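Local coordinates for glycerol dehydrogenase (PDB 6CSJ), which probably catalyses the NAD-dependent oxidation of glycerol and related polyols, and as this double mutant has acquired D-lactate dehydrogenase activity, at residues G14-S19 and G45-E50; A23-L28 and V87-G92; F39-V44 and Y59-F64. The protein carries 2 engineered substitutions. One frame throughout, in Å; residues are numbered along the deposited sequence.

Interaction 1: residues G14-S19 and G45-E50; sequences GPDELS and GKTVEE
T47 meets L18 and S19 through a single methyl group, which can be traced outward from the helix backbone. T47 CB is directed at the loop but stays behind the contact, and of its two branches only CG2 makes the contact with the loop. OG1 lies beside the backbone N (chi1 -55°), which leaves CG2 anti to that N and aimed at the 14-19 loop. CG2 then settles onto main chain as much as side chain. It approaches S19 N at 3.5 Å, with S19 CA close behind. L18 C lies 3.8 Å from the same methyl carbon, T47 CG2, while L18 CB and S19 CB are a little further off. At its margin, T47 CG2 is 4.2 Å from D16 OD1, a loose contact between side chains set at a slant to each other. No hydrogen bond crosses between the two segments; the contact is van der Waals packing, with a weak bond from S51 OG to S19 O just beyond it.

The loop links strand 10-14 to helix 21-28 in the parallel sheet domain of an iron-containing alcohol dehydrogenase, a Rossmann-like fold, and helix 38-51 packs against it. A type II turn from G14 to E17 starts the loop, and D16 O then receives two donors from S19: its N at 3.2 Å, and its OG at 2.7 Å, the latter nearly in line with the carbonyl (C=O...donor angle 166°). These two bonds fix the backbone at S19 that the methyl covers. D153 holds D16 N and L18 N, one with each carboxylate oxygen. L18, the buried residue of the contact, also packs its side chain on V156 of helix 154-158.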
ATOM      1  N   GLY A  14       7.986   9.162  13.111  1.00 18.50           N
ATOM      2  CA  GLY A  14       7.888  10.216  14.104  1.00 23.16           C
ATOM      3  C   GLY A  14       7.487  11.542  13.476  1.00 25.95           C
ATOM      4  O   GLY A  14       7.564  11.699  12.255  1.00 24.63           O
ATOM      5  N   PRO A  15       7.046  12.504  14.304  1.00 27.45           N
ATOM      6  CA  PRO A  15       6.698  13.821  13.756  1.00 29.07           C
ATOM      7  C   PRO A  15       7.946  14.612  13.352  1.00 33.17           C
ATOM      8  O   PRO A  15       8.974  14.552  14.055  1.00 31.37           O
ATOM      9  CB  PRO A  15       5.933  14.504  14.902  1.00 27.11           C
ATOM     10  CG  PRO A  15       6.377  13.821  16.137  1.00 25.94           C
ATOM     11  CD  PRO A  15       6.958  12.472  15.777  1.00 29.90           C
ATOM     12  N   ASP A  16       7.871  15.285  12.198  1.00 31.36           N
ATOM     13  CA  ASP A  16       8.944  16.158  11.697  1.00 29.25           C
ATOM     14  C   ASP A  16      10.265  15.416  11.363  1.00 27.05           C
ATOM     15  O   ASP A  16      11.351  15.998  11.414  1.00 25.81           O
ATOM     16  CB  ASP A  16       9.167  17.310  12.702  1.00 32.82           C
ATOM     17  CG  ASP A  16       9.623  18.616  12.046  1.00 38.71           C
ATOM     18  OD1 ASP A  16       9.611  18.767  10.797  1.00 38.44           O
ATOM     19  OD2 ASP A  16      10.002  19.516  12.819  1.00 53.30           O
ATOM     20  N   GLU A  17      10.150  14.141  11.002  1.00 27.59           N
ATOM     21  CA  GLU A  17      11.287  13.300  10.572  1.00 28.28           C
ATOM     22  C   GLU A  17      12.055  13.823   9.340  1.00 27.07           C
ATOM     23  O   GLU A  17      13.272  13.622   9.241  1.00 27.69           O
ATOM     24  CB  GLU A  17      10.800  11.867  10.289  1.00 29.59           C
ATOM     25  CG  GLU A  17      11.357  10.712  11.111  1.00 32.72           C
ATOM     26  CD  GLU A  17      11.959  11.067  12.442  1.00 29.91           C
ATOM     27  OE1 GLU A  17      13.197  11.255  12.485  1.00 27.97           O
ATOM     28  OE2 GLU A  17      11.225  11.117  13.448  1.00 29.32           O
ATOM     29  N   LEU A  18      11.368  14.486   8.409  1.00 24.14           N
ATOM     30  CA  LEU A  18      12.032  15.077   7.233  1.00 27.65           C
ATOM     31  C   LEU A  18      13.049  16.166   7.609  1.00 31.05           C
ATOM     32  O   LEU A  18      13.998  16.398   6.857  1.00 41.67           O
ATOM     33  CB  LEU A  18      11.014  15.637   6.226  1.00 29.43           C
ATOM     34  CG  LEU A  18      10.177  14.611   5.448  1.00 32.40           C
ATOM     35  CD1 LEU A  18       9.196  15.299   4.516  1.00 35.20           C
ATOM     36  CD2 LEU A  18      11.040  13.634   4.668  1.00 30.43           C
ATOM     37  N   SER A  19      12.862  16.812   8.763  1.00 28.23           N
ATOM     38  CA  SER A  19      13.822  17.795   9.272  1.00 30.32           C
ATOM     39  C   SER A  19      15.152  17.153   9.670  1.00 29.48           C
ATOM     40  O   SER A  19      16.127  17.865   9.841  1.00 25.30           O
ATOM     41  CB  SER A  19      13.250  18.562  10.477  1.00 34.05           C
ATOM     42  OG  SER A  19      13.358  17.785  11.665  1.00 34.96           O
ATOM     43  N   GLY A  45       9.910  21.258   0.693  1.00 25.49           N
ATOM     44  CA  GLY A  45      11.198  21.711   0.166  1.00 23.35           C
ATOM     45  C   GLY A  45      12.008  22.501   1.164  1.00 25.41           C
ATOM     46  O   GLY A  45      13.215  22.283   1.278  1.00 27.95           O
ATOM     47  N   LYS A  46      11.345  23.401   1.899  1.00 27.85           N
ATOM     48  CA  LYS A  46      12.007  24.219   2.913  1.00 34.14           C
ATOM     49  C   LYS A  46      12.562  23.373   4.056  1.00 30.85           C
ATOM     50  O   LYS A  46      13.681  23.609   4.505  1.00 29.53           O
ATOM     51  CB  LYS A  46      11.067  25.306   3.466  1.00 46.00           C
ATOM     52  CG  LYS A  46      11.798  26.538   3.991  1.00 60.01           C
ATOM     53  CD  LYS A  46      10.896  27.765   4.092  1.00 74.61           C
ATOM     54  CE  LYS A  46      11.704  29.037   4.340  1.00 78.53           C
ATOM     55  NZ  LYS A  46      12.267  29.084   5.718  1.00 79.82           N
ATOM     56  N   THR A  47      11.787  22.394   4.518  1.00 31.09           N
ATOM     57  CA  THR A  47      12.215  21.494   5.605  1.00 29.66           C
ATOM     58  C   THR A  47      13.449  20.690   5.218  1.00 29.98           C
ATOM     59  O   THR A  47      14.380  20.551   6.012  1.00 29.90           O
ATOM     60  CB  THR A  47      11.092  20.510   6.002  1.00 32.57           C
ATOM     61  OG1 THR A  47       9.909  21.243   6.328  1.00 33.35           O
ATOM     62  CG2 THR A  47      11.500  19.643   7.193  1.00 29.85           C
ATOM     63  N   VAL A  48      13.448  20.176   3.988  1.00 29.54           N
ATOM     64  CA  VAL A  48      14.564  19.377   3.470  1.00 29.00           C
ATOM     65  C   VAL A  48      15.826  20.243   3.348  1.00 27.41           C
ATOM     66  O   VAL A  48      16.883  19.884   3.872  1.00 28.15           O
ATOM     67  CB  VAL A  48      14.194  18.711   2.120  1.00 29.32           C
ATOM     68  CG1 VAL A  48      15.410  18.074   1.455  1.00 28.40           C
ATOM     69  CG2 VAL A  48      13.099  17.672   2.332  1.00 26.78           C
ATOM     70  N   GLU A  49      15.690  21.385   2.681  1.00 33.43           N
ATOM     71  CA  GLU A  49      16.765  22.385   2.563  1.00 40.16           C
ATOM     72  C   GLU A  49      17.364  22.752   3.935  1.00 37.63           C
ATOM     73  O   GLU A  49      18.583  22.739   4.105  1.00 36.92           O
ATOM     74  CB  GLU A  49      16.249  23.642   1.819  1.00 50.67           C
ATOM     75  CG  GLU A  49      16.072  23.447   0.307  1.00 57.80           C
ATOM     76  CD  GLU A  49      15.437  24.635  -0.418  1.00 61.26           C
ATOM     77  OE1 GLU A  49      15.372  25.755   0.147  1.00 51.89           O
ATOM     78  OE2 GLU A  49      14.974  24.415  -1.555  1.00 62.65           O
ATOM     79  N   GLU A  50      16.499  23.050   4.902  1.00 35.33           N
ATOM     80  CA  GLU A  50      16.943  23.388   6.267  1.00 34.84           C
ATOM     81  C   GLU A  50      17.629  22.230   6.998  1.00 30.27           C
ATOM     82  O   GLU A  50      18.450  22.455   7.846  1.00 28.55           O
ATOM     83  CB  GLU A  50      15.785  23.963   7.107  1.00 38.22           C
ATOM     84  CG  GLU A  50      15.441  25.397   6.683  1.00 52.60           C
ATOM     85  CD  GLU A  50      14.331  26.044   7.481  1.00 55.77           C
ATOM     86  OE1 GLU A  50      13.349  25.357   7.821  1.00 54.72           O
ATOM     87  OE2 GLU A  50      14.485  27.243   7.816  1.00 50.34           O
TER

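Interaction 2: residues A23-L28 and V87-G92; sequences AYTERL and VVVGIG
T25 and V89 meet nearly at right angles, methyl against methyl, with T25 CG2 3.7 Å from V89 CG2. The same perpendicular relation holds for L28 and V87: V87 CG2 is 4.0 Å from both L28 CB and L28 CD1, so one valine methyl touches the leucine at its root and on one of its branches. The other valine branch, V87 CG1, approaches T25 O at 4.1 Å. The threonine's torsion sorts its two ends: with chi1 at 66°, CG2 lies anti to the carbonyl carbon and presses toward the strand, whereas OG1 is hydrogen-bonded to Y52 OH. The contacts between side chains across the interface are thus carbon to carbon, the hydroxyl being turned to Y52.

The axes of the two short segments run in roughly opposed directions, 148° apart, with a closest approach of 9.0 Å. V87 and V89 send their CB atoms toward the helix and V88 sends its own away, the alternation of a beta strand, which here puts V87 and V89 on the face that helix 21-28 covers.

Strand 87-92 is interior to the parallel Rossmann-like sheet, bonded to strands 32-36 and 111-115. Helix 21-28 spans several strands there: T25 also touches A32, both T25 and L28 reach I112, and L28 rests on F149 of strand 149-153.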
ATOM      1  N   ALA A  23      20.531  13.651   8.370  1.00 23.66           N
ATOM      2  CA  ALA A  23      21.120  12.669   9.294  1.00 24.86           C
ATOM      3  C   ALA A  23      20.973  11.233   8.760  1.00 29.29           C
ATOM      4  O   ALA A  23      21.900  10.423   8.901  1.00 29.34           O
ATOM      5  CB  ALA A  23      20.509  12.794  10.678  1.00 21.57           C
ATOM      6  N   TYR A  24      19.829  10.936   8.133  1.00 26.86           N
ATOM      7  CA  TYR A  24      19.578   9.601   7.562  1.00 28.15           C
ATOM      8  C   TYR A  24      20.336   9.359   6.241  1.00 28.69           C
ATOM      9  O   TYR A  24      20.980   8.312   6.098  1.00 30.73           O
ATOM     10  CB  TYR A  24      18.068   9.333   7.416  1.00 27.25           C
ATOM     11  CG  TYR A  24      17.333   9.386   8.748  1.00 24.63           C
ATOM     12  CD1 TYR A  24      17.653   8.497   9.775  1.00 23.84           C
ATOM     13  CD2 TYR A  24      16.341  10.348   8.994  1.00 23.87           C
ATOM     14  CE1 TYR A  24      17.005   8.550  11.005  1.00 23.37           C
ATOM     15  CE2 TYR A  24      15.690  10.412  10.222  1.00 26.78           C
ATOM     16  CZ  TYR A  24      16.038   9.519  11.231  1.00 24.49           C
ATOM     17  OH  TYR A  24      15.389   9.569  12.448  1.00 26.49           O
ATOM     18  N   THR A  25      20.306  10.317   5.307  1.00 23.30           N
ATOM     19  CA  THR A  25      21.064  10.158   4.048  1.00 26.66           C
ATOM     20  C   THR A  25      22.571  10.051   4.291  1.00 28.33           C
ATOM     21  O   THR A  25      23.238   9.258   3.624  1.00 27.77           O
ATOM     22  CB  THR A  25      20.806  11.264   2.990  1.00 24.46           C
ATOM     23  OG1 THR A  25      21.291  12.532   3.450  1.00 27.09           O
ATOM     24  CG2 THR A  25      19.331  11.357   2.637  1.00 23.96           C
ATOM     25  N   GLU A  26      23.087  10.818   5.250  1.00 31.93           N
ATOM     26  CA  GLU A  26      24.509  10.751   5.659  1.00 38.17           C
ATOM     27  C   GLU A  26      24.964   9.361   6.163  1.00 34.10           C
ATOM     28  O   GLU A  26      26.128   9.021   6.016  1.00 40.28           O
ATOM     29  CB  GLU A  26      24.840  11.843   6.703  1.00 45.41           C
ATOM     30  CG  GLU A  26      24.815  13.296   6.210  1.00 52.23           C
ATOM     31  CD  GLU A  26      25.801  13.623   5.097  1.00 67.28           C
ATOM     32  OE1 GLU A  26      26.798  12.883   4.912  1.00 84.11           O
ATOM     33  OE2 GLU A  26      25.546  14.626   4.392  1.00 60.80           O
ATOM     34  N   ARG A  27      24.062   8.569   6.745  1.00 33.22           N
ATOM     35  CA  ARG A  27      24.388   7.186   7.145  1.00 33.82           C
ATOM     36  C   ARG A  27      24.626   6.245   5.958  1.00 31.32           C
ATOM     37  O   ARG A  27      25.312   5.241   6.105  1.00 30.45           O
ATOM     38  CB  ARG A  27      23.279   6.581   8.013  1.00 38.54           C
ATOM     39  CG  ARG A  27      23.082   7.243   9.366  1.00 44.10           C
ATOM     40  CD  ARG A  27      22.113   6.440  10.204  1.00 52.90           C
ATOM     41  NE  ARG A  27      21.522   7.191  11.305  1.00 61.38           N
ATOM     42  CZ  ARG A  27      20.686   6.668  12.213  1.00 69.13           C
ATOM     43  NH1 ARG A  27      20.331   5.378  12.166  1.00 63.47           N
ATOM     44  NH2 ARG A  27      20.194   7.435  13.186  1.00 66.04           N
ATOM     45  N   LEU A  28      24.031   6.560   4.808  1.00 29.00           N
ATOM     46  CA  LEU A  28      24.112   5.729   3.601  1.00 30.25           C
ATOM     47  C   LEU A  28      25.082   6.241   2.548  1.00 32.97           C
ATOM     48  O   LEU A  28      25.635   5.441   1.805  1.00 31.54           O
ATOM     49  CB  LEU A  28      22.720   5.591   2.966  1.00 27.14           C
ATOM     50  CG  LEU A  28      21.688   4.913   3.862  1.00 24.37           C
ATOM     51  CD1 LEU A  28      20.301   5.019   3.243  1.00 24.61           C
ATOM     52  CD2 LEU A  28      22.085   3.472   4.137  1.00 23.72           C
ATOM     53  N   VAL A  87      23.165   7.965  -2.946  1.00 22.29           N
ATOM     54  CA  VAL A  87      21.925   7.552  -2.267  1.00 23.77           C
ATOM     55  C   VAL A  87      20.750   8.319  -2.882  1.00 24.55           C
ATOM     56  O   VAL A  87      20.864   9.511  -3.182  1.00 31.03           O
ATOM     57  CB  VAL A  87      22.000   7.743  -0.720  1.00 25.55           C
ATOM     58  CG1 VAL A  87      22.335   9.180  -0.338  1.00 27.59           C
ATOM     59  CG2 VAL A  87      20.708   7.309  -0.044  1.00 23.97           C
ATOM     60  N   VAL A  88      19.630   7.631  -3.096  1.00 24.04           N
ATOM     61  CA  VAL A  88      18.453   8.248  -3.717  1.00 23.54           C
ATOM     62  C   VAL A  88      17.301   8.305  -2.709  1.00 23.00           C
ATOM     63  O   VAL A  88      17.109   7.385  -1.917  1.00 27.36           O
ATOM     64  CB  VAL A  88      18.047   7.540  -5.043  1.00 21.68           C
ATOM     65  CG1 VAL A  88      17.921   6.031  -4.865  1.00 19.77           C
ATOM     66  CG2 VAL A  88      16.759   8.135  -5.613  1.00 22.01           C
ATOM     67  N   VAL A  89      16.557   9.406  -2.740  1.00 25.48           N
ATOM     68  CA  VAL A  89      15.431   9.622  -1.849  1.00 26.37           C
ATOM     69  C   VAL A  89      14.217   9.949  -2.700  1.00 25.25           C
ATOM     70  O   VAL A  89      14.312  10.753  -3.629  1.00 26.08           O
ATOM     71  CB  VAL A  89      15.687  10.782  -0.857  1.00 26.47           C
ATOM     72  CG1 VAL A  89      14.511  10.936   0.107  1.00 27.71           C
ATOM     73  CG2 VAL A  89      16.998  10.566  -0.105  1.00 27.66           C
ATOM     74  N   GLY A  90      13.087   9.319  -2.373  1.00 21.11           N
ATOM     75  CA  GLY A  90      11.789   9.660  -2.954  1.00 21.70           C
ATOM     76  C   GLY A  90      10.895  10.185  -1.854  1.00 24.59           C
ATOM     77  O   GLY A  90      10.854   9.611  -0.771  1.00 20.53           O
ATOM     78  N   ILE A  91      10.194  11.286  -2.127  1.00 24.65           N
ATOM     79  CA  ILE A  91       9.293  11.915  -1.171  1.00 20.88           C
ATOM     80  C   ILE A  91       7.980  12.199  -1.885  1.00 20.36           C
ATOM     81  O   ILE A  91       7.952  12.940  -2.863  1.00 19.42           O
ATOM     82  CB  ILE A  91       9.881  13.236  -0.588  1.00 22.79           C
ATOM     83  CG1 ILE A  91      11.332  13.034  -0.105  1.00 24.93           C
ATOM     84  CG2 ILE A  91       9.013  13.752   0.567  1.00 21.99           C
ATOM     85  CD1 ILE A  91      11.995  14.286   0.433  1.00 27.44           C
ATOM     86  N   GLY A  92       6.891  11.599  -1.403  1.00 22.65           N
ATOM     87  CA  GLY A  92       5.579  11.794  -2.011  1.00 23.64           C
ATOM     88  C   GLY A  92       4.734  10.540  -2.034  1.00 22.71           C
ATOM     89  O   GLY A  92       4.833   9.693  -1.151  1.00 20.36           O
TER

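Interaction 3: residues F39-V44 and Y59-F64; sequences FVTGLV and YQMALF
Strand 32-36, helix 38-51 and strand 59-63 form a beta-alpha-beta unit, and this contact joins its helix to its second strand. T41 is the helix residue that faces the strand. Its CG2 touches M61 CE at 4.4 Å, and its OG1 lies as far from L63 CD1, both loose contacts near the surface. M61 gets there by curling: its three torsions are all near -60° (chi1 -59°), folding the thioether back so that the terminal methyl faces the helix. Along the strand, M61 CG sits at the edge of the Y59 ring, in its plane.

The more specific link runs through a water molecule. It donates to T41 OG1 at 2.7 Å and, more weakly, to A62 O at 3.1 Å, bridging helix side chain and strand backbone where no direct hydrogen bond exists. T41 OG1 is also bonded to D37 O, just before the segment, so the hydroxyl is tied to the start of its own helix as well as to the water.

On its other face the strand packs A62 on M79 of helix 70-82. An edge strand with helices on both faces, following its neighbour through a helical crossover, is typical of Rossmann-like nucleotide-binding folds.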
ATOM      1  N   PHE A  39       4.117  19.654  -6.390  1.00 36.55           N
ATOM      2  CA  PHE A  39       3.358  19.875  -5.153  1.00 35.05           C
ATOM      3  C   PHE A  39       4.164  19.555  -3.887  1.00 30.99           C
ATOM      4  O   PHE A  39       4.193  20.358  -2.950  1.00 28.67           O
ATOM      5  CB  PHE A  39       2.060  19.061  -5.173  1.00 40.10           C
ATOM      6  CG  PHE A  39       1.227  19.237  -3.940  1.00 47.94           C
ATOM      7  CD1 PHE A  39       0.402  20.354  -3.798  1.00 49.79           C
ATOM      8  CD2 PHE A  39       1.282  18.304  -2.899  1.00 50.94           C
ATOM      9  CE1 PHE A  39      -0.370  20.527  -2.655  1.00 50.73           C
ATOM     10  CE2 PHE A  39       0.515  18.474  -1.749  1.00 54.85           C
ATOM     11  CZ  PHE A  39      -0.312  19.590  -1.627  1.00 52.85           C
ATOM     12  N   VAL A  40       4.813  18.389  -3.863  1.00 27.96           N
ATOM     13  CA  VAL A  40       5.567  17.944  -2.678  1.00 26.17           C
ATOM     14  C   VAL A  40       6.828  18.782  -2.472  1.00 25.36           C
ATOM     15  O   VAL A  40       7.209  19.033  -1.327  1.00 27.21           O
ATOM     16  CB  VAL A  40       5.900  16.425  -2.714  1.00 24.90           C
ATOM     17  CG1 VAL A  40       6.781  16.024  -1.525  1.00 23.59           C
ATOM     18  CG2 VAL A  40       4.619  15.593  -2.711  1.00 23.93           C
ATOM     19  N   THR A  41       7.462  19.221  -3.556  1.00 29.30           N
ATOM     20  CA  THR A  41       8.611  20.146  -3.464  1.00 31.47           C
ATOM     21  C   THR A  41       8.214  21.449  -2.749  1.00 30.72           C
ATOM     22  O   THR A  41       8.943  21.912  -1.874  1.00 28.27           O
ATOM     23  CB  THR A  41       9.228  20.443  -4.857  1.00 34.80           C
ATOM     24  OG1 THR A  41       9.690  19.220  -5.442  1.00 29.93           O
ATOM     25  CG2 THR A  41      10.406  21.422  -4.760  1.00 32.90           C
ATOM     26  N   GLY A  42       7.056  22.011  -3.102  1.00 32.32           N
ATOM     27  CA  GLY A  42       6.511  23.174  -2.404  1.00 32.67           C
ATOM     28  C   GLY A  42       6.132  22.864  -0.958  1.00 34.56           C
ATOM     29  O   GLY A  42       6.335  23.693  -0.070  1.00 31.47           O
ATOM     30  N   LEU A  43       5.590  21.671  -0.721  1.00 29.82           N
ATOM     31  CA  LEU A  43       5.151  21.263   0.619  1.00 30.66           C
ATOM     32  C   LEU A  43       6.294  21.095   1.621  1.00 28.57           C
ATOM     33  O   LEU A  43       6.221  21.639   2.715  1.00 29.11           O
ATOM     34  CB  LEU A  43       4.338  19.959   0.555  1.00 33.34           C
ATOM     35  CG  LEU A  43       3.644  19.503   1.850  1.00 33.61           C
ATOM     36  CD1 LEU A  43       2.539  20.467   2.254  1.00 31.53           C
ATOM     37  CD2 LEU A  43       3.095  18.093   1.680  1.00 39.14           C
ATOM     38  N   VAL A  44       7.329  20.347   1.245  1.00 26.70           N
ATOM     39  CA  VAL A  44       8.426  19.966   2.166  1.00 27.40           C
ATOM     40  C   VAL A  44       9.820  20.502   1.789  1.00 25.82           C
ATOM     41  O   VAL A  44      10.806  20.211   2.487  1.00 26.59           O
ATOM     42  CB  VAL A  44       8.523  18.421   2.312  1.00 25.61           C
ATOM     43  CG1 VAL A  44       7.157  17.823   2.624  1.00 24.51           C
ATOM     44  CG2 VAL A  44       9.141  17.773   1.072  1.00 29.16           C
ATOM     45  N   TYR A  59      23.447  17.178  -0.865  1.00 31.17           N
ATOM     46  CA  TYR A  59      22.199  16.833  -1.516  1.00 28.76           C
ATOM     47  C   TYR A  59      21.921  17.700  -2.753  1.00 26.24           C
ATOM     48  O   TYR A  59      22.483  18.782  -2.890  1.00 26.43           O
ATOM     49  CB  TYR A  59      21.031  16.993  -0.541  1.00 28.32           C
ATOM     50  CG  TYR A  59      20.491  18.409  -0.467  1.00 28.89           C
ATOM     51  CD1 TYR A  59      21.208  19.413   0.190  1.00 27.22           C
ATOM     52  CD2 TYR A  59      19.277  18.745  -1.063  1.00 29.78           C
ATOM     53  CE1 TYR A  59      20.717  20.711   0.260  1.00 28.52           C
ATOM     54  CE2 TYR A  59      18.790  20.046  -1.015  1.00 27.96           C
ATOM     55  CZ  TYR A  59      19.515  21.020  -0.355  1.00 28.02           C
ATOM     56  OH  TYR A  59      19.053  22.306  -0.314  1.00 28.50           O
ATOM     57  N   GLN A  60      21.040  17.216  -3.627  1.00 25.38           N
ATOM     58  CA  GLN A  60      20.396  18.038  -4.643  1.00 27.16           C
ATOM     59  C   GLN A  60      18.969  17.552  -4.846  1.00 28.70           C
ATOM     60  O   GLN A  60      18.712  16.349  -4.833  1.00 27.72           O
ATOM     61  CB  GLN A  60      21.130  17.958  -5.976  1.00 27.18           C
ATOM     62  CG  GLN A  60      22.324  18.899  -6.110  1.00 29.54           C
ATOM     63  CD  GLN A  60      22.783  19.048  -7.549  1.00 36.98           C
ATOM     64  OE1 GLN A  60      23.837  18.528  -7.936  1.00 37.12           O
ATOM     65  NE2 GLN A  60      21.982  19.744  -8.358  1.00 30.71           N
ATOM     66  N   MET A  61      18.055  18.501  -5.042  1.00 28.75           N
ATOM     67  CA  MET A  61      16.666  18.216  -5.364  1.00 26.71           C
ATOM     68  C   MET A  61      16.545  17.971  -6.843  1.00 25.50           C
ATOM     69  O   MET A  61      17.310  18.527  -7.619  1.00 23.81           O
ATOM     70  CB  MET A  61      15.765  19.400  -4.997  1.00 28.77           C
ATOM     71  CG  MET A  61      15.785  19.799  -3.531  1.00 31.69           C
ATOM     72  SD  MET A  61      15.042  18.553  -2.456  1.00 40.67           S
ATOM     73  CE  MET A  61      13.303  18.620  -2.905  1.00 40.88           C
ATOM     74  N   ALA A  62      15.584  17.138  -7.221  1.00 24.46           N
ATOM     75  CA  ALA A  62      15.268  16.882  -8.618  1.00 26.69           C
ATOM     76  C   ALA A  62      13.763  16.848  -8.758  1.00 26.75           C
ATOM     77  O   ALA A  62      13.087  16.186  -7.974  1.00 30.56           O
ATOM     78  CB  ALA A  62      15.874  15.564  -9.058  1.00 27.59           C
ATOM     79  N   LEU A  63      13.247  17.570  -9.750  1.00 26.66           N
ATOM     80  CA  LEU A  63      11.813  17.647 -10.002  1.00 26.52           C
ATOM     81  C   LEU A  63      11.341  16.390 -10.744  1.00 24.68           C
ATOM     82  O   LEU A  63      11.833  16.074 -11.822  1.00 24.07           O
ATOM     83  CB  LEU A  63      11.466  18.908 -10.798  1.00 27.65           C
ATOM     84  CG  LEU A  63       9.985  19.165 -11.103  1.00 30.64           C
ATOM     85  CD1 LEU A  63       9.220  19.415  -9.824  1.00 31.61           C
ATOM     86  CD2 LEU A  63       9.805  20.326 -12.074  1.00 29.53           C
ATOM     87  N   PHE A  64      10.377  15.693 -10.149  1.00 25.50           N
ATOM     88  CA  PHE A  64       9.744  14.498 -10.731  1.00 24.26           C
ATOM     89  C   PHE A  64       8.575  14.935 -11.613  1.00 25.20           C
ATOM     90  O   PHE A  64       7.774  15.768 -11.207  1.00 23.99           O
ATOM     91  CB  PHE A  64       9.264  13.594  -9.583  1.00 24.80           C
ATOM     92  CG  PHE A  64       8.523  12.353 -10.010  1.00 26.87           C
ATOM     93  CD1 PHE A  64       9.087  11.449 -10.899  1.00 27.58           C
ATOM     94  CD2 PHE A  64       7.266  12.063  -9.472  1.00 26.47           C
ATOM     95  CE1 PHE A  64       8.401  10.290 -11.269  1.00 29.21           C
ATOM     96  CE2 PHE A  64       6.577  10.912  -9.841  1.00 28.13           C
ATOM     97  CZ  PHE A  64       7.142  10.030 -10.742  1.00 26.20           C
TER
HETATM   98  O   HOH W   1      12.230  18.587  -6.222  1.00 23.04           O

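How the interactions relate
The three contacts, with centres 12 to 13 Å apart, share one face of the same parallel sheet. Interactions 1 and 3 use successive parts of helix 38-51, and L18 CD1 of the first lies 3.8 Å from V44 CG1 of the third; V48 CG1 likewise reaches M61 SD at 4.0 Å. I91 on the strand of interaction 2 ties all three together: its CD1 is 4.0 Å from V48 CG2, its CG2 4.2 Å from L18 CD1, and its O 3.6 Å from V40 CG1. E17 OE1 and Y24 OH, 2.8 Å apart, join interactions 1 and 2. Strand 87-92 leads at G92 into a glycine-rich turn that, as in relatives, probably borders the dinucleotide site.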